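D-threo-3-hydroxyaspartate dehydratase (Delftia, PDB 3WQC) catalyses the pyridoxal-phosphate-dependent deamination of D-threo-3-hydroxyaspartate to oxaloacetate and ammonia, and also dehydrates L-threo- and L-erythro-3-hydroxyaspartate and D-serine. Local coordinates at residues B[21-26]-B[266-271]; B[252-257]-B[300-305]; B[292-297]-B[362-367]; B[308-313]-B[356-361]; B[320-325]-B[332-337]. One frame throughout, in Å; residues are numbered along the deposited sequence.

Contact 1. Residues B[21-26]-B[266-271]; sequences PAAVID and VALSVL
V24 N gives its hydrogen to S269 O at 2.7 Å in an almost straight bond, 176° at the hydrogen. The return bond from S269 N to V24 O is 3.0 Å long. V24 O also accepts from a water at 2.9 Å. The same water lies 2.7 Å from S269 OG. S269 is on the same face of the sheet as V24, and it carries OG between its backbone N and carbonyl carbon (chi1 61°), which turns the hydroxyl to this water and to R356 NE. The buried hydroxyl thus has two partners. A22 and L271 form a second hydrogen-bonded pair, with L271 N to A22 O at 2.8 Å. D26 N to A267 O, also 2.8 Å, closes the ladder. The two strands are antiparallel, and 240 residues separate them in the chain. Strand 22-26, near the N-terminus, leads into helix 27-44, yet it pairs with strand 268-278 of the C-terminal sheet and lies between that strand and strand 371-375. D26 is the N-cap of the helix, and its OD1 accepts from R29 N. Packing differs on the two faces. On the face of V24 and L271, these two side chains cross obliquely, with V24 CG2 4.0 Å from L271 CB, next to A22 CB. On the other face, A23 CB meets L268 CD1 at 4.1 Å, and I25 CG1 is loosely near the same methyl. P21 follows a cis peptide bond. Its CB touches V270 CG1, and P21 also packs on W390 of the second subunit.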
# COMPACT_ATOMS: atom_id res chain seq x y z
N PRO B 21 6.74 -6.52 11.17
CA PRO B 21 7.53 -6.65 9.93
C PRO B 21 8.50 -5.47 9.72
O PRO B 21 8.26 -4.38 10.25
CB PRO B 21 6.44 -6.61 8.81
CG PRO B 21 5.34 -5.78 9.42
CD PRO B 21 5.35 -6.07 10.93
N ALA B 22 9.55 -5.71 8.92
CA ALA B 22 10.53 -4.65 8.59
C ALA B 22 10.94 -4.85 7.16
O ALA B 22 11.04 -6.01 6.66
CB ALA B 22 11.76 -4.77 9.50
N ALA B 23 11.21 -3.75 6.44
CA ALA B 23 11.66 -3.83 5.03
C ALA B 23 13.21 -3.79 5.04
O ALA B 23 13.81 -2.74 5.40
CB ALA B 23 11.04 -2.65 4.28
N VAL B 24 13.84 -4.88 4.63
CA VAL B 24 15.27 -5.02 4.80
C VAL B 24 15.91 -4.87 3.41
O VAL B 24 15.51 -5.61 2.45
CB VAL B 24 15.57 -6.43 5.36
CG1 VAL B 24 17.09 -6.64 5.38
CG2 VAL B 24 14.96 -6.51 6.80
N ILE B 25 16.90 -3.96 3.30
CA ILE B 25 17.68 -3.90 2.05
C ILE B 25 19.03 -4.62 2.31
O ILE B 25 19.79 -4.22 3.18
CB ILE B 25 18.02 -2.43 1.67
CG1 ILE B 25 16.76 -1.60 1.40
CG2 ILE B 25 18.93 -2.44 0.39
CD1 ILE B 25 17.12 -0.10 1.30
N ASP B 26 19.29 -5.67 1.50
CA ASP B 26 20.59 -6.36 1.55
C ASP B 26 21.56 -5.43 0.75
O ASP B 26 21.44 -5.32 -0.49
CB ASP B 26 20.45 -7.74 0.90
CG ASP B 26 21.81 -8.50 0.79
OD1 ASP B 26 22.88 -7.99 0.45
OD2 ASP B 26 21.79 -9.66 1.05
N VAL B 266 17.33 -10.17 -5.71
CA VAL B 266 16.31 -9.30 -5.11
C VAL B 266 16.87 -8.82 -3.78
O VAL B 266 17.19 -9.64 -2.89
CB VAL B 266 14.98 -10.07 -4.96
CG1 VAL B 266 13.91 -9.24 -4.24
CG2 VAL B 266 14.42 -10.50 -6.32
N ALA B 267 17.07 -7.50 -3.69
CA ALA B 267 17.74 -6.87 -2.54
C ALA B 267 16.77 -6.51 -1.43
O ALA B 267 17.20 -6.16 -0.36
CB ALA B 267 18.62 -5.70 -3.03
N LEU B 268 15.47 -6.46 -1.70
CA LEU B 268 14.50 -6.01 -0.69
C LEU B 268 13.71 -7.26 -0.24
O LEU B 268 13.23 -8.07 -1.08
CB LEU B 268 13.49 -5.04 -1.35
CG LEU B 268 12.37 -4.53 -0.45
CD1 LEU B 268 12.93 -3.77 0.78
CD2 LEU B 268 11.37 -3.69 -1.29
N SER B 269 13.60 -7.44 1.08
CA SER B 269 12.78 -8.51 1.59
C SER B 269 12.05 -7.96 2.83
O SER B 269 12.51 -6.95 3.43
CB SER B 269 13.59 -9.80 1.98
OG SER B 269 14.54 -9.49 3.01
N VAL B 270 10.97 -8.62 3.23
CA VAL B 270 10.23 -8.16 4.42
C VAL B 270 10.52 -9.22 5.50
O VAL B 270 10.15 -10.40 5.36
CB VAL B 270 8.73 -8.04 4.16
CG1 VAL B 270 7.95 -7.79 5.45
CG2 VAL B 270 8.50 -6.92 3.11
N LEU B 271 11.07 -8.78 6.59
CA LEU B 271 11.35 -9.62 7.78
C LEU B 271 10.03 -9.83 8.50
O LEU B 271 9.32 -8.87 8.73
CB LEU B 271 12.33 -8.83 8.67
CG LEU B 271 12.89 -9.63 9.90
CD1 LEU B 271 13.81 -10.77 9.43
CD2 LEU B 271 13.62 -8.61 10.79
O HOH W 1 16.70 -8.22 2.01

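Contact 2. Residues B[252-257]-B[300-305]; sequences DLVMRN and ARQKQD
N257 turns CG anti to its own carbonyl carbon (chi1 -78°), which turns its amide toward Q302 and Q304. R256 does the reverse: CG is anti to the backbone N, and a bend at chi2 (-92°) brings the guanidinium round beside the N257 amide. Both hydrogens of N257 ND2 are used. One goes to Q302 OE1 at 2.9 Å, reaching it from above the carbonyl plane. The other goes to Q304 O, also at 2.9 Å. N257 OD1 takes R256 NH1 at 2.8 Å, in the plane of the guanidinium. R256 NH1 also bonds to Q304 OE1 at 3.0 Å. Q302 lies across V254 and gives NE2 to V254 O at 3.1 Å. Were a leucine in place of N257, Q302 OE1 and Q304 O would probably each lose a donor, and the R256 guanidinium would lose the acceptor in its plane. K303 stretches past N257 O, its CE 3.8 Å from that oxygen, and NZ reaches N257 O and R256 O through two waters. The loop is thus held to helix 253-258 by two glutamines, an asparagine, an arginine and lysine-bound waters, with little apolar packing. With ND2 and OD1 both engaged, the N257 amide is probably fixed in its rotation.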
# COMPACT_ATOMS: atom_id res chain seq x y z
N ASP B 252 12.66 -7.55 -7.88
CA ASP B 252 11.51 -8.16 -7.24
C ASP B 252 11.09 -9.36 -8.02
O ASP B 252 11.78 -9.74 -9.01
CB ASP B 252 10.38 -7.12 -7.02
CG ASP B 252 9.86 -6.52 -8.34
OD1 ASP B 252 9.95 -7.25 -9.37
OD2 ASP B 252 9.39 -5.36 -8.35
N LEU B 253 10.03 -10.05 -7.58
CA LEU B 253 9.67 -11.30 -8.24
C LEU B 253 8.99 -11.10 -9.60
O LEU B 253 9.12 -11.93 -10.50
CB LEU B 253 8.72 -12.13 -7.37
CG LEU B 253 9.44 -12.59 -6.04
CD1 LEU B 253 8.33 -13.11 -5.11
CD2 LEU B 253 10.47 -13.67 -6.38
N VAL B 254 8.31 -9.96 -9.78
CA VAL B 254 7.79 -9.62 -11.14
C VAL B 254 9.00 -9.50 -12.11
O VAL B 254 8.93 -10.07 -13.21
CB VAL B 254 6.98 -8.31 -11.09
CG1 VAL B 254 6.83 -7.69 -12.48
CG2 VAL B 254 5.62 -8.66 -10.51
N MET B 255 10.10 -8.87 -11.72
CA MET B 255 11.30 -8.76 -12.58
C MET B 255 11.93 -10.12 -12.80
O MET B 255 12.40 -10.43 -13.93
CB MET B 255 12.37 -7.81 -12.02
CG MET B 255 11.94 -6.34 -12.05
SD MET B 255 11.85 -5.62 -13.71
CE MET B 255 10.16 -5.06 -13.92
N ARG B 256 11.97 -10.95 -11.76
CA ARG B 256 12.50 -12.33 -11.89
C ARG B 256 11.67 -13.07 -12.96
O ARG B 256 12.25 -13.74 -13.87
CB ARG B 256 12.37 -13.05 -10.53
CG ARG B 256 12.93 -14.47 -10.59
CD ARG B 256 11.80 -15.45 -10.95
NE ARG B 256 12.20 -16.84 -10.73
CZ ARG B 256 11.42 -17.90 -11.01
NH1 ARG B 256 10.18 -17.75 -11.52
NH2 ARG B 256 11.89 -19.13 -10.75
N ASN B 257 10.33 -12.96 -12.93
CA ASN B 257 9.50 -13.63 -13.89
C ASN B 257 9.63 -13.06 -15.32
O ASN B 257 9.49 -13.83 -16.32
CB ASN B 257 8.07 -13.62 -13.48
CG ASN B 257 7.76 -14.64 -12.40
OD1 ASN B 257 8.49 -15.65 -12.28
ND2 ASN B 257 6.62 -14.47 -11.71
N ALA B 300 0.71 -12.92 -10.25
CA ALA B 300 -0.47 -13.81 -10.44
C ALA B 300 -0.67 -14.21 -11.90
O ALA B 300 -1.04 -15.35 -12.17
CB ALA B 300 -1.75 -13.23 -9.91
N ARG B 301 -0.36 -13.34 -12.81
CA ARG B 301 -0.60 -13.68 -14.23
C ARG B 301 0.69 -14.13 -14.95
O ARG B 301 0.68 -14.34 -16.17
CB ARG B 301 -1.11 -12.47 -14.96
CG ARG B 301 -0.10 -11.28 -14.93
CD ARG B 301 -0.01 -10.67 -13.54
NE ARG B 301 -1.37 -10.35 -13.06
CZ ARG B 301 -1.96 -9.15 -13.16
NH1 ARG B 301 -1.33 -8.10 -13.66
NH2 ARG B 301 -3.19 -9.01 -12.72
N GLN B 302 1.82 -14.18 -14.27
CA GLN B 302 3.07 -14.49 -14.89
C GLN B 302 3.32 -16.00 -14.86
O GLN B 302 2.44 -16.75 -14.44
CB GLN B 302 4.21 -13.77 -14.17
CG GLN B 302 4.13 -12.24 -14.32
CD GLN B 302 5.36 -11.65 -13.70
OE1 GLN B 302 5.58 -11.82 -12.46
NE2 GLN B 302 6.17 -10.89 -14.46
N LYS B 303 4.51 -16.46 -15.28
CA LYS B 303 4.76 -17.88 -15.43
C LYS B 303 4.79 -18.60 -14.09
O LYS B 303 4.61 -19.80 -14.04
CB LYS B 303 6.08 -18.16 -16.21
CG LYS B 303 7.41 -17.71 -15.50
CD LYS B 303 8.66 -17.69 -16.41
CE LYS B 303 9.93 -17.53 -15.60
NZ LYS B 303 11.11 -17.62 -16.53
N GLN B 304 5.07 -17.89 -13.01
CA GLN B 304 5.10 -18.49 -11.69
C GLN B 304 4.44 -17.52 -10.68
O GLN B 304 4.93 -16.40 -10.44
CB GLN B 304 6.53 -18.79 -11.28
CG GLN B 304 6.48 -19.48 -9.89
CD GLN B 304 7.80 -20.18 -9.57
OE1 GLN B 304 8.77 -20.10 -10.34
NE2 GLN B 304 7.86 -20.83 -8.46
N ASP B 305 3.34 -17.97 -10.10
CA ASP B 305 2.60 -17.13 -9.13
C ASP B 305 3.22 -17.30 -7.76
O ASP B 305 3.29 -18.46 -7.25
CB ASP B 305 1.14 -17.60 -9.15
CG ASP B 305 0.23 -16.81 -8.24
OD1 ASP B 305 0.70 -15.89 -7.56
OD2 ASP B 305 -0.97 -17.08 -8.28
O HOH W 2 13.05 -16.15 -14.57
O HOH W 3 6.28 -14.71 -16.63
O HOH W 4 10.99 -15.23 -18.12

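Contact 3. Residues B[292-297]-B[362-367]; sequences AMSRDR and ACATGA
M293 O is gripped by two hydroxyls. T365 OG1 donates to it at 2.6 Å, tilted from the carbonyl plane. S294 OG donates at 2.7 Å, in that plane and on a lone pair. This carbonyl lies at the end of helix 290-293, where S294 leaves helical geometry with positive phi, and both bonds satisfy it in a buried place. T365 sets OG1 anti to its carbonyl carbon (chi1 -62°). This directs the hydroxyl at M293 and leaves CG2 to rest 3.6 Å from A292 O. S294 OG also accepts from D296 N at 3.0 Å, which makes an ST turn. The same oxygen sits against A364 CB at 3.4 Å. D296 CB also touches A364 CB, at 3.9 Å. The small methyl of A364 therefore packs against both ends of the turn. The carboxylate of D296 has its main partners beyond these two segments: OD2 accepts from H361 ND1 and forms a salt bridge with R295 of the second subunit. C363 on the short helix 362-366 is a ligand of the bound magnesium, as is H361. The packing thus joins a helix end and its ST turn to the helix that carries a metal ligand. D296 is in the second shell, holding the metal-binding histidine from behind. It is a metal site at a subunit interface.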
# COMPACT_ATOMS: atom_id res chain seq x y z
N ALA B 292 2.10 -4.99 5.16
CA ALA B 292 3.56 -5.04 4.97
C ALA B 292 3.89 -5.29 3.51
O ALA B 292 4.81 -4.64 2.95
CB ALA B 292 4.15 -6.15 5.83
N MET B 293 3.25 -6.28 2.86
CA MET B 293 3.68 -6.67 1.52
C MET B 293 3.11 -5.71 0.43
O MET B 293 3.69 -5.70 -0.70
CB MET B 293 3.24 -8.08 1.16
CG MET B 293 3.79 -9.16 2.10
SD MET B 293 5.57 -9.04 2.48
CE MET B 293 6.29 -9.17 0.79
N SER B 294 2.04 -4.99 0.78
CA SER B 294 1.16 -4.36 -0.18
C SER B 294 0.21 -5.40 -0.81
O SER B 294 0.48 -6.63 -0.77
CB SER B 294 1.80 -3.52 -1.31
OG SER B 294 2.14 -4.36 -2.43
N ARG B 295 -0.87 -4.87 -1.40
CA ARG B 295 -1.79 -5.76 -2.12
C ARG B 295 -1.26 -6.15 -3.54
O ARG B 295 -2.02 -6.83 -4.27
CB ARG B 295 -3.20 -5.10 -2.29
CG ARG B 295 -4.04 -5.28 -1.02
CD ARG B 295 -4.49 -6.73 -0.86
NE ARG B 295 -5.78 -6.74 -0.21
CZ ARG B 295 -6.35 -7.82 0.29
NH1 ARG B 295 -5.68 -9.01 0.28
NH2 ARG B 295 -7.60 -7.71 0.81
N ASP B 296 -0.06 -5.73 -3.95
CA ASP B 296 0.39 -6.04 -5.30
C ASP B 296 0.46 -7.57 -5.53
O ASP B 296 1.08 -8.31 -4.76
CB ASP B 296 1.73 -5.39 -5.57
CG ASP B 296 2.05 -5.30 -7.06
OD1 ASP B 296 2.32 -6.36 -7.66
OD2 ASP B 296 1.99 -4.14 -7.57
N ARG B 297 -0.18 -8.04 -6.62
CA ARG B 297 -0.14 -9.47 -6.95
C ARG B 297 0.33 -9.58 -8.41
O ARG B 297 -0.25 -10.37 -9.18
CB ARG B 297 -1.51 -10.12 -6.70
CG ARG B 297 -1.76 -10.28 -5.17
CD ARG B 297 -0.94 -11.42 -4.63
NE ARG B 297 -1.52 -12.73 -5.09
CZ ARG B 297 -0.99 -13.50 -6.07
NH1 ARG B 297 -1.75 -14.53 -6.49
NH2 ARG B 297 0.24 -13.21 -6.63
N ALA B 362 8.71 -4.37 -5.85
CA ALA B 362 9.51 -3.63 -4.83
C ALA B 362 8.94 -2.23 -4.57
O ALA B 362 8.86 -1.78 -3.41
CB ALA B 362 10.99 -3.53 -5.24
N CYS B 363 8.44 -1.55 -5.61
CA CYS B 363 7.99 -0.14 -5.44
C CYS B 363 6.76 -0.14 -4.52
O CYS B 363 6.54 0.79 -3.77
CB CYS B 363 7.53 0.40 -6.84
SG CYS B 363 8.80 0.02 -8.14
N ALA B 364 5.89 -1.16 -4.71
CA ALA B 364 4.62 -1.21 -3.92
C ALA B 364 4.90 -1.61 -2.48
O ALA B 364 4.42 -1.00 -1.51
CB ALA B 364 3.67 -2.19 -4.58
N THR B 365 5.79 -2.64 -2.28
CA THR B 365 6.10 -3.07 -0.87
C THR B 365 6.85 -1.97 -0.18
O THR B 365 6.51 -1.66 1.00
CB THR B 365 6.95 -4.36 -0.91
OG1 THR B 365 6.17 -5.40 -1.54
CG2 THR B 365 7.46 -4.74 0.49
N GLY B 366 7.81 -1.29 -0.83
CA GLY B 366 8.61 -0.30 -0.10
C GLY B 366 7.71 0.83 0.44
O GLY B 366 7.96 1.38 1.54
N ALA B 367 6.66 1.19 -0.31
CA ALA B 367 5.84 2.34 0.06
C ALA B 367 5.04 2.08 1.36
O ALA B 367 4.47 3.00 1.97
CB ALA B 367 4.86 2.66 -1.08

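Contact 4. Residues B[308-313]-B[356-361]; sequences YGQVCD and RILPNH. With MG (magnesium ion), chain K.
G309 takes a backbone shape (phi 149°, psi 155°) that suits glycine alone, and it lies under the side chain of I357. I357 CG2 sits 3.6 Å from G309 CA, where a CB would collide with it. In I357, CG1 is anti to the carbonyl carbon (chi1 -45°), which carries CD1 to V311 CG2 at 4.1 Å. With I357 cut back to an alanine, a gap is likely to open over G309, and V311 CG2 would probably lose one neighbour. The opposite face has C312 SG against L358 CG at 3.6 Å. Between these faces the strands pair antiparallel. L358 N bonds to Q310 O at 2.9 Å, and C312 N meets R356 O at 2.8 Å. Past the strand end the pairing gives way to water: one water donates to Y308 O at 2.7 Å and accepts from N360 N and ND2. N360 OD1 is held by T299, and Y308 OH by R295. The run ends at H361, whose NE2 binds a magnesium ion. Four waters and C363 complete its shell, and W290 of the second subunit meets the histidine ring. Strand 354-358 thus lies between 310-312 and 268-278 in the C-terminal sheet, with 322-327 hydrogen-bonded alongside 308-312 and helix 362-366 starting just after the histidine.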
# COMPACT_ATOMS: atom_id res chain seq x y z
N TYR B 308 1.54 -13.66 -2.12
CA TYR B 308 1.98 -12.41 -1.57
C TYR B 308 3.48 -12.40 -1.24
O TYR B 308 3.97 -11.45 -0.60
CB TYR B 308 1.14 -12.05 -0.32
CG TYR B 308 -0.21 -11.58 -0.70
CD1 TYR B 308 -1.34 -12.45 -0.85
CD2 TYR B 308 -0.44 -10.18 -0.91
CE1 TYR B 308 -2.60 -11.97 -1.25
CE2 TYR B 308 -1.69 -9.74 -1.33
CZ TYR B 308 -2.74 -10.58 -1.45
OH TYR B 308 -3.97 -10.10 -1.80
N GLY B 309 4.24 -13.42 -1.71
CA GLY B 309 5.69 -13.32 -1.63
C GLY B 309 6.33 -14.68 -1.47
O GLY B 309 5.69 -15.60 -0.94
N GLN B 310 7.58 -14.76 -1.90
CA GLN B 310 8.38 -15.99 -1.74
C GLN B 310 9.02 -16.03 -0.36
O GLN B 310 9.73 -15.13 0.04
CB GLN B 310 9.50 -16.03 -2.79
CG GLN B 310 10.50 -17.19 -2.60
CD GLN B 310 9.81 -18.53 -2.70
OE1 GLN B 310 9.10 -18.82 -3.68
NE2 GLN B 310 10.02 -19.42 -1.66
N VAL B 311 8.84 -17.16 0.36
CA VAL B 311 9.43 -17.29 1.72
C VAL B 311 10.94 -17.59 1.61
O VAL B 311 11.33 -18.52 0.78
CB VAL B 311 8.73 -18.44 2.43
CG1 VAL B 311 9.45 -18.75 3.76
CG2 VAL B 311 7.26 -18.09 2.66
N CYS B 312 11.77 -16.94 2.41
CA CYS B 312 13.18 -17.23 2.53
C CYS B 312 13.44 -17.40 4.01
O CYS B 312 12.66 -16.91 4.88
CB CYS B 312 14.02 -16.02 2.08
SG CYS B 312 13.70 -15.57 0.37
N ASP B 313 14.54 -18.07 4.33
CA ASP B 313 14.92 -18.17 5.74
C ASP B 313 15.52 -16.84 6.23
O ASP B 313 15.66 -15.84 5.44
CB ASP B 313 15.82 -19.38 5.93
CG ASP B 313 17.16 -19.30 5.15
OD1 ASP B 313 17.60 -18.15 4.85
OD2 ASP B 313 17.80 -20.41 4.93
N ARG B 356 12.12 -14.17 5.84
CA ARG B 356 12.19 -12.97 5.01
C ARG B 356 11.32 -13.26 3.77
O ARG B 356 11.43 -14.31 3.18
CB ARG B 356 13.68 -12.67 4.65
CG ARG B 356 14.35 -12.11 5.91
CD ARG B 356 15.85 -12.14 5.78
NE ARG B 356 16.39 -11.17 4.82
CZ ARG B 356 17.71 -11.03 4.61
NH1 ARG B 356 18.13 -10.12 3.73
NH2 ARG B 356 18.60 -11.84 5.24
N ILE B 357 10.54 -12.30 3.36
CA ILE B 357 9.61 -12.55 2.24
C ILE B 357 10.01 -11.68 1.06
O ILE B 357 10.17 -10.43 1.21
CB ILE B 357 8.14 -12.22 2.61
CG1 ILE B 357 7.70 -12.77 4.02
CG2 ILE B 357 7.18 -12.51 1.49
CD1 ILE B 357 7.81 -14.29 4.05
N LEU B 358 10.28 -12.29 -0.10
CA LEU B 358 10.58 -11.47 -1.28
C LEU B 358 9.27 -10.95 -1.86
O LEU B 358 8.32 -11.71 -2.04
CB LEU B 358 11.31 -12.29 -2.39
CG LEU B 358 12.65 -12.95 -1.93
CD1 LEU B 358 13.20 -13.79 -3.12
CD2 LEU B 358 13.59 -11.86 -1.43
N PRO B 359 9.25 -9.66 -2.27
CA PRO B 359 8.01 -9.04 -2.70
C PRO B 359 7.67 -9.29 -4.19
O PRO B 359 8.60 -9.48 -5.02
CB PRO B 359 8.33 -7.54 -2.58
CG PRO B 359 9.82 -7.46 -2.83
CD PRO B 359 10.38 -8.72 -2.16
N ASN B 360 6.38 -9.23 -4.53
CA ASN B 360 5.98 -9.17 -5.94
C ASN B 360 6.57 -7.89 -6.59
O ASN B 360 7.17 -8.03 -7.69
CB ASN B 360 4.45 -9.04 -6.11
CG ASN B 360 3.73 -10.40 -5.89
OD1 ASN B 360 3.17 -10.93 -6.86
ND2 ASN B 360 3.74 -11.00 -4.70
N HIS B 361 6.44 -6.72 -5.97
CA HIS B 361 6.70 -5.48 -6.62
C HIS B 361 7.40 -4.60 -5.65
O HIS B 361 6.81 -4.15 -4.63
CB HIS B 361 5.36 -4.88 -7.07
CG HIS B 361 5.47 -3.62 -7.85
ND1 HIS B 361 4.34 -2.95 -8.30
CD2 HIS B 361 6.56 -2.95 -8.35
CE1 HIS B 361 4.70 -1.85 -9.05
NE2 HIS B 361 6.06 -1.83 -9.11
MG MG K . 7.28 -0.44 -10.21
O HOH W 5 4.53 -9.39 -2.32
O HOH W 6 8.27 0.80 -11.59
O HOH W 7 5.95 -0.91 -11.92
O HOH W 8 5.85 1.09 -9.91
O HOH W 9 8.45 -1.97 -10.92

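Contact 5. Residues B[320-325]-B[332-337]; sequences PGFVLT and GILARA
The F322 ring leans across L334 and R336, both on the partner strand. F322 CD1 meets L334 CD2 at 4.0 Å, and the two side chains cross. F322 CE1 touches R336 CG at 3.8 Å. The arginine then bends at chi3 (69°), which brings its guanidinium near the ring with the two planes 79° apart. The R336 CZ to F322 ring-centroid distance is 5.5 Å, so any cation-pi attraction is weak at most. The stronger partners of this guanidinium are E342 and D338, and the ring also packs edge-to-face on F349. On the side of L324, its CD2 rests on L334 CB at 3.8 Å. The opposite face is lined by V323 and A335. V323 CG2 meets A337 CB at 4.0 Å, and T325 OG1 lies 3.7 Å from A335 CB. V323 and A335 exchange two backbone hydrogen bonds of 3.1 Å each. A third runs from A337 N to G321 O at 2.8 Å, where positive phi at G321 goes with the corner in the chain. The arrangement is an antiparallel beta hairpin within the larger mixed sheet of the C-terminal domain, its L324 and L334 face packed on I357 and L355.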
# COMPACT_ATOMS: atom_id res chain seq x y z
N PRO B 320 12.24 -23.17 -1.25
CA PRO B 320 11.37 -23.42 -2.42
C PRO B 320 10.02 -24.08 -2.10
O PRO B 320 9.92 -24.95 -1.19
CB PRO B 320 12.20 -24.39 -3.29
CG PRO B 320 13.45 -24.63 -2.53
CD PRO B 320 13.61 -23.70 -1.42
N GLY B 321 8.99 -23.66 -2.82
CA GLY B 321 7.65 -24.20 -2.57
C GLY B 321 6.82 -23.62 -1.46
O GLY B 321 5.63 -23.96 -1.38
N PHE B 322 7.40 -22.72 -0.62
CA PHE B 322 6.59 -21.98 0.37
C PHE B 322 6.43 -20.55 -0.04
O PHE B 322 7.44 -19.88 -0.37
CB PHE B 322 7.25 -22.05 1.75
CG PHE B 322 7.22 -23.48 2.34
CD1 PHE B 322 6.03 -24.05 2.79
CD2 PHE B 322 8.36 -24.24 2.29
CE1 PHE B 322 6.00 -25.34 3.34
CE2 PHE B 322 8.38 -25.54 2.81
CZ PHE B 322 7.19 -26.10 3.30
N VAL B 323 5.17 -20.11 -0.06
CA VAL B 323 4.92 -18.70 -0.37
C VAL B 323 3.85 -18.18 0.58
O VAL B 323 3.26 -18.98 1.32
CB VAL B 323 4.39 -18.53 -1.85
CG1 VAL B 323 5.42 -19.03 -2.88
CG2 VAL B 323 3.01 -19.23 -2.05
N LEU B 324 3.56 -16.88 0.60
CA LEU B 324 2.38 -16.42 1.34
C LEU B 324 1.20 -16.63 0.37
O LEU B 324 1.02 -15.91 -0.64
CB LEU B 324 2.56 -14.94 1.67
CG LEU B 324 3.72 -14.62 2.62
CD1 LEU B 324 3.60 -13.11 3.08
CD2 LEU B 324 3.65 -15.57 3.85
N THR B 325 0.37 -17.62 0.67
CA THR B 325 -0.71 -17.95 -0.23
C THR B 325 -1.92 -16.99 -0.02
O THR B 325 -2.82 -16.93 -0.88
CB THR B 325 -1.16 -19.42 -0.06
OG1 THR B 325 -1.50 -19.60 1.32
CG2 THR B 325 -0.06 -20.40 -0.49
N GLY B 332 -0.30 -12.73 7.43
CA GLY B 332 -0.01 -13.44 6.18
C GLY B 332 -0.18 -14.95 6.41
O GLY B 332 0.15 -15.46 7.50
N ILE B 333 -0.66 -15.67 5.38
CA ILE B 333 -0.89 -17.13 5.45
C ILE B 333 0.28 -17.73 4.66
O ILE B 333 0.34 -17.52 3.44
CB ILE B 333 -2.26 -17.56 4.89
CG1 ILE B 333 -3.51 -16.90 5.55
CG2 ILE B 333 -2.32 -19.10 4.95
CD1 ILE B 333 -3.44 -16.91 6.98
N LEU B 334 1.20 -18.40 5.30
CA LEU B 334 2.33 -19.08 4.71
C LEU B 334 1.95 -20.58 4.49
O LEU B 334 1.43 -21.26 5.38
CB LEU B 334 3.54 -18.96 5.62
CG LEU B 334 4.86 -19.57 5.16
CD1 LEU B 334 6.05 -18.97 5.92
CD2 LEU B 334 4.89 -21.13 5.20
N ALA B 335 2.03 -21.05 3.25
CA ALA B 335 1.57 -22.43 2.95
C ALA B 335 2.28 -22.90 1.66
O ALA B 335 3.12 -22.15 1.10
CB ALA B 335 0.04 -22.56 2.82
N ARG B 336 2.13 -24.17 1.27
CA ARG B 336 2.80 -24.63 0.04
C ARG B 336 2.15 -23.99 -1.19
O ARG B 336 0.90 -23.97 -1.32
CB ARG B 336 2.68 -26.17 -0.08
CG ARG B 336 3.45 -26.89 0.99
CD ARG B 336 3.33 -28.39 0.74
NE ARG B 336 4.07 -28.72 -0.48
CZ ARG B 336 5.40 -28.87 -0.49
NH1 ARG B 336 6.03 -29.12 -1.62
NH2 ARG B 336 6.13 -28.71 0.63
N ALA B 337 2.99 -23.48 -2.11
CA ALA B 337 2.50 -22.97 -3.43
C ALA B 337 1.69 -24.03 -4.17
O ALA B 337 0.70 -23.71 -4.83
CB ALA B 337 3.67 -22.51 -4.30

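Contacts 1, 4 and 5 belong to one C-terminal sheet. Contacts 1 and 4 share neighbouring strands, and I357 N bonds to V270 O at 2.8 Å. Contacts 4 and 5 meet through Y308 N and L324 O at 2.7 Å. Contact 3 ties this sheet to the metal site: D296 OD2 lies 2.7 Å from H361 ND1 of contact 4, and V270 CG2 packs on T365 CG2 at 3.6 Å. Contact 2 joins the same region through D252 OD2 and A362 N, 2.8 Å apart. The cofactor is more distant. The L268 side chain of contact 1 is about 12 Å from pyridoxal phosphate. That of A364 in contact 3 is about 10 Å from K53, the lysine that probably carries the cofactor, not joined to it here.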